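Local coordinates for oligopeptide ABC transporter, periplasmic oligopeptide-binding protein, putative (Thermotoga maritima MSB8, PDB 5IPW) that probably binds oligopeptides in the periplasm and hands them to an ABC transporter for uptake into the cell, at residues 188-200 / 223-237. Sequence-based numbering, arbitrary orientation.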
# COMPACT_ATOMS: atom_id res chain seq x y z
N THR A 188 -10.29 -3.14 -14.23
CA THR A 188 -11.08 -4.23 -14.78
C THR A 188 -12.42 -3.74 -15.31
O THR A 188 -13.09 -4.45 -16.05
CB THR A 188 -11.32 -5.33 -13.74
OG1 THR A 188 -11.90 -4.76 -12.57
CG2 THR A 188 -9.99 -6.00 -13.38
N GLY A 189 -12.83 -2.54 -14.91
CA GLY A 189 -14.01 -1.89 -15.49
C GLY A 189 -15.28 -2.18 -14.72
O GLY A 189 -15.24 -2.52 -13.54
N ALA A 190 -16.42 -2.05 -15.41
CA ALA A 190 -17.72 -2.25 -14.79
C ALA A 190 -18.71 -2.78 -15.82
O ALA A 190 -18.50 -2.62 -17.02
CB ALA A 190 -18.21 -0.94 -14.20
N PRO A 191 -19.80 -3.42 -15.36
CA PRO A 191 -20.71 -4.14 -16.27
C PRO A 191 -21.67 -3.23 -17.03
O PRO A 191 -22.77 -2.95 -16.56
CB PRO A 191 -21.46 -5.07 -15.33
CG PRO A 191 -21.47 -4.35 -14.02
CD PRO A 191 -20.17 -3.60 -13.95
N ALA A 192 -21.25 -2.79 -18.20
CA ALA A 192 -22.05 -1.91 -19.04
C ALA A 192 -23.43 -2.49 -19.33
O ALA A 192 -24.42 -1.76 -19.36
CB ALA A 192 -21.33 -1.63 -20.35
N HIS A 193 -23.51 -3.80 -19.53
CA HIS A 193 -24.79 -4.44 -19.86
C HIS A 193 -25.83 -4.23 -18.75
O HIS A 193 -27.04 -4.20 -19.03
CB HIS A 193 -24.60 -5.93 -20.16
CG HIS A 193 -24.37 -6.77 -18.94
ND1 HIS A 193 -23.14 -6.86 -18.32
CD2 HIS A 193 -25.21 -7.57 -18.24
CE1 HIS A 193 -23.23 -7.68 -17.28
NE2 HIS A 193 -24.48 -8.13 -17.22
N TYR A 194 -25.36 -4.10 -17.51
CA TYR A 194 -26.23 -3.84 -16.37
C TYR A 194 -26.41 -2.36 -16.09
O TYR A 194 -27.51 -1.93 -15.77
CB TYR A 194 -25.67 -4.51 -15.11
CG TYR A 194 -26.47 -4.22 -13.85
CD1 TYR A 194 -27.71 -4.82 -13.62
CD2 TYR A 194 -26.00 -3.32 -12.89
CE1 TYR A 194 -28.44 -4.55 -12.47
CE2 TYR A 194 -26.72 -3.05 -11.73
CZ TYR A 194 -27.94 -3.65 -11.53
OH TYR A 194 -28.65 -3.37 -10.39
N LEU A 195 -25.33 -1.58 -16.21
CA LEU A 195 -25.34 -0.19 -15.74
C LEU A 195 -25.86 0.86 -16.72
O LEU A 195 -26.33 1.92 -16.30
CB LEU A 195 -23.94 0.22 -15.28
CG LEU A 195 -23.51 -0.41 -13.96
CD1 LEU A 195 -22.04 -0.12 -13.69
CD2 LEU A 195 -24.36 0.10 -12.80
N LYS A 196 -25.78 0.57 -18.02
CA LYS A 196 -26.20 1.53 -19.05
C LYS A 196 -27.65 2.00 -18.91
O LYS A 196 -27.98 3.11 -19.32
CB LYS A 196 -25.98 0.96 -20.45
CG LYS A 196 -24.55 1.09 -20.94
CD LYS A 196 -24.39 0.51 -22.33
CE LYS A 196 -23.05 0.93 -22.94
NZ LYS A 196 -22.85 0.39 -24.32
N GLN A 197 -28.51 1.15 -18.33
CA GLN A 197 -29.91 1.52 -18.09
C GLN A 197 -30.06 2.68 -17.09
O GLN A 197 -31.12 3.29 -17.02
CB GLN A 197 -30.72 0.32 -17.59
CG GLN A 197 -30.30 -0.18 -16.22
CD GLN A 197 -31.14 -1.36 -15.80
OE1 GLN A 197 -32.36 -1.27 -15.75
NE2 GLN A 197 -30.49 -2.49 -15.52
N PHE A 198 -29.00 2.96 -16.33
CA PHE A 198 -28.98 4.05 -15.35
C PHE A 198 -28.15 5.26 -15.80
O PHE A 198 -27.94 6.19 -15.03
CB PHE A 198 -28.41 3.52 -14.03
CG PHE A 198 -29.08 2.28 -13.53
CD1 PHE A 198 -30.42 2.31 -13.17
CD2 PHE A 198 -28.39 1.09 -13.42
CE1 PHE A 198 -31.06 1.17 -12.70
CE2 PHE A 198 -29.02 -0.05 -12.97
CZ PHE A 198 -30.36 -0.01 -12.61
N HIS A 199 -27.70 5.24 -17.05
CA HIS A 199 -26.78 6.25 -17.56
C HIS A 199 -27.42 7.05 -18.70
O HIS A 199 -27.77 6.48 -19.73
CB HIS A 199 -25.51 5.56 -18.05
CG HIS A 199 -24.32 6.47 -18.11
ND1 HIS A 199 -24.10 7.34 -19.15
CD2 HIS A 199 -23.28 6.63 -17.26
CE1 HIS A 199 -22.98 8.01 -18.95
NE2 HIS A 199 -22.46 7.60 -17.81
N PRO A 200 -27.58 8.38 -18.51
CA PRO A 200 -28.24 9.26 -19.49
C PRO A 200 -27.66 9.27 -20.90
O PRO A 200 -28.39 9.57 -21.85
CB PRO A 200 -28.10 10.65 -18.86
CG PRO A 200 -27.11 10.51 -17.76
CD PRO A 200 -27.27 9.11 -17.27
N LEU A 223 -28.81 7.36 -8.11
CA LEU A 223 -29.28 6.06 -8.58
C LEU A 223 -28.12 5.25 -9.16
O LEU A 223 -27.99 4.07 -8.86
CB LEU A 223 -30.39 6.22 -9.62
CG LEU A 223 -30.97 4.94 -10.24
CD1 LEU A 223 -31.54 4.00 -9.18
CD2 LEU A 223 -32.03 5.27 -11.28
N PHE A 224 -27.28 5.90 -9.96
CA PHE A 224 -26.17 5.20 -10.59
C PHE A 224 -25.19 4.65 -9.56
O PHE A 224 -24.82 3.48 -9.63
CB PHE A 224 -25.42 6.10 -11.57
CG PHE A 224 -24.41 5.36 -12.39
CD1 PHE A 224 -23.11 5.18 -11.93
CD2 PHE A 224 -24.75 4.81 -13.62
CE1 PHE A 224 -22.17 4.49 -12.67
CE2 PHE A 224 -23.82 4.12 -14.37
CZ PHE A 224 -22.53 3.96 -13.90
N ASN A 225 -24.78 5.49 -8.62
CA ASN A 225 -23.83 5.08 -7.59
C ASN A 225 -24.40 4.01 -6.65
O ASN A 225 -23.65 3.18 -6.14
CB ASN A 225 -23.36 6.28 -6.77
CG ASN A 225 -22.57 7.28 -7.61
OD1 ASN A 225 -21.86 6.92 -8.56
ND2 ASN A 225 -22.68 8.55 -7.26
N ASP A 226 -25.71 4.02 -6.43
CA ASP A 226 -26.37 2.97 -5.64
C ASP A 226 -26.36 1.65 -6.38
O ASP A 226 -26.20 0.59 -5.77
CB ASP A 226 -27.83 3.32 -5.32
CG ASP A 226 -28.00 3.94 -3.95
OD1 ASP A 226 -27.10 4.69 -3.50
OD2 ASP A 226 -29.05 3.67 -3.32
N LYS A 227 -26.55 1.73 -7.68
CA LYS A 227 -26.53 0.56 -8.53
C LYS A 227 -25.12 0.03 -8.75
O LYS A 227 -24.91 -1.18 -8.81
CB LYS A 227 -27.20 0.87 -9.88
CG LYS A 227 -28.68 1.16 -9.75
CD LYS A 227 -29.45 -0.04 -9.23
CE LYS A 227 -30.92 0.27 -9.04
NZ LYS A 227 -31.59 -0.82 -8.28
N ASN A 228 -24.15 0.93 -8.85
CA ASN A 228 -22.76 0.53 -9.05
C ASN A 228 -22.03 0.39 -7.71
O ASN A 228 -20.82 0.54 -7.66
CB ASN A 228 -22.04 1.54 -9.96
CG ASN A 228 -20.69 1.01 -10.46
OD1 ASN A 228 -20.53 -0.19 -10.71
ND2 ASN A 228 -19.72 1.91 -10.61
N ASP A 229 -22.78 0.07 -6.65
CA ASP A 229 -22.23 -0.08 -5.31
C ASP A 229 -21.98 -1.56 -5.04
O ASP A 229 -22.93 -2.33 -4.82
CB ASP A 229 -23.23 0.48 -4.28
CG ASP A 229 -22.66 0.55 -2.88
OD1 ASP A 229 -21.98 -0.40 -2.44
OD2 ASP A 229 -22.90 1.56 -2.19
N PHE A 230 -20.71 -1.96 -5.03
CA PHE A 230 -20.33 -3.37 -4.86
C PHE A 230 -20.74 -3.97 -3.51
O PHE A 230 -20.87 -5.18 -3.39
CB PHE A 230 -18.82 -3.55 -5.03
CG PHE A 230 -18.04 -3.22 -3.80
CD1 PHE A 230 -17.78 -4.21 -2.85
CD2 PHE A 230 -17.57 -1.94 -3.57
CE1 PHE A 230 -17.05 -3.92 -1.71
CE2 PHE A 230 -16.85 -1.64 -2.43
CZ PHE A 230 -16.59 -2.63 -1.49
N LEU A 231 -20.90 -3.11 -2.51
CA LEU A 231 -21.21 -3.52 -1.15
C LEU A 231 -22.71 -3.65 -0.96
O LEU A 231 -23.19 -4.64 -0.41
CB LEU A 231 -20.65 -2.47 -0.18
CG LEU A 231 -20.70 -2.71 1.33
CD1 LEU A 231 -19.76 -3.83 1.74
CD2 LEU A 231 -20.33 -1.43 2.06
N GLU A 232 -23.46 -2.65 -1.44
CA GLU A 232 -24.90 -2.54 -1.18
C GLU A 232 -25.75 -3.30 -2.20
O GLU A 232 -26.76 -3.91 -1.83
CB GLU A 232 -25.33 -1.06 -1.21
CG GLU A 232 -24.61 -0.13 -0.24
CD GLU A 232 -25.16 -0.17 1.18
OE1 GLU A 232 -24.56 0.50 2.06
OE2 GLU A 232 -26.18 -0.86 1.42
N ASN A 233 -25.34 -3.27 -3.47
CA ASN A 233 -26.19 -3.80 -4.54
C ASN A 233 -25.95 -5.28 -4.87
O ASN A 233 -25.10 -5.63 -5.68
CB ASN A 233 -26.06 -2.95 -5.80
CG ASN A 233 -27.04 -3.37 -6.87
OD1 ASN A 233 -27.96 -4.14 -6.61
ND2 ASN A 233 -26.84 -2.88 -8.09
N THR A 234 -26.76 -6.11 -4.24
CA THR A 234 -26.84 -7.55 -4.50
C THR A 234 -27.07 -7.93 -5.98
O THR A 234 -26.80 -9.06 -6.40
CB THR A 234 -27.95 -8.14 -3.58
OG1 THR A 234 -27.35 -8.57 -2.35
CG2 THR A 234 -28.72 -9.31 -4.21
N GLU A 235 -27.57 -6.98 -6.77
CA GLU A 235 -27.87 -7.26 -8.17
C GLU A 235 -26.74 -6.92 -9.12
O GLU A 235 -26.81 -7.24 -10.29
CB GLU A 235 -29.15 -6.52 -8.58
CG GLU A 235 -30.40 -7.07 -7.94
CD GLU A 235 -30.79 -8.43 -8.48
OE1 GLU A 235 -30.71 -8.63 -9.70
OE2 GLU A 235 -31.18 -9.30 -7.68
N LEU A 236 -25.69 -6.28 -8.61
CA LEU A 236 -24.58 -5.83 -9.43
C LEU A 236 -23.69 -6.99 -9.92
O LEU A 236 -23.07 -7.67 -9.11
CB LEU A 236 -23.74 -4.84 -8.63
CG LEU A 236 -22.51 -4.25 -9.32
CD1 LEU A 236 -22.95 -3.44 -10.52
CD2 LEU A 236 -21.70 -3.39 -8.36
N PRO A 237 -23.63 -7.24 -11.24
CA PRO A 237 -22.72 -8.26 -11.73
C PRO A 237 -21.29 -7.93 -11.38
O PRO A 237 -20.91 -6.76 -11.38
CB PRO A 237 -22.90 -8.20 -13.25
CG PRO A 237 -24.27 -7.66 -13.44
CD PRO A 237 -24.44 -6.66 -12.33
O HOH W 1 -30.57 -3.40 -7.52
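Both amide hydrogens of Asn233 are spent at once, and one of them makes the hydrogen bond that joins the two segments: ND2 of Asn233 donates to Tyr194 OH at 3.0 Å, nearly straight at 172°. The other N-H of Asn233 ND2 goes to the carbonyl O of Lys227 at 2.7 Å, on a lone pair. Both acceptors lie in the amide plane, and since OD1 of the same side chain takes the backbone N of Glu235 in an Asx turn, the amide is fixed in rotation. A water accepts from Lys227 NZ and donates to Asn233 OD1, with a weak link to Tyr194 OH.

With CG anti to the backbone N (chi1 176°), the Tyr194 ring reaches the type I turn from Asn233 to Leu236 and the Pro237 that follows it, whose CD packs on one face as a CH-pi contact, 3.9 Å from the ring centroid. Leu236 CD1 touches CD2 of that ring and also Pro191 CG. Were Tyr194 an alanine, one N-H of Asn233 would probably lose its acceptor and Pro237 the ring it packs against.

Farther along, the Phe198 ring is sandwiched: Gln197 CG sits over one face, and Lys227 CG over the centre of the other, 3.5 Å from the centroid. A bend at chi2 lays the lysine chain across the ring. His199 and Phe224 form an offset edge-to-face pair, the His199 edge toward the Phe224 face, planes 76° apart, while His199 NE2 bonds to Asp138 O and Phe224 also rests on helix 129-140.

This is structural packing within the family 5 solute-binding region, joining short helix 192-195 to the end of helix 220-227 and the turn beyond. Apolar side chains supply most of it; the doubly donating amide, tying the tyrosine hydroxyl to that helix end, probably fixes how the segments sit together.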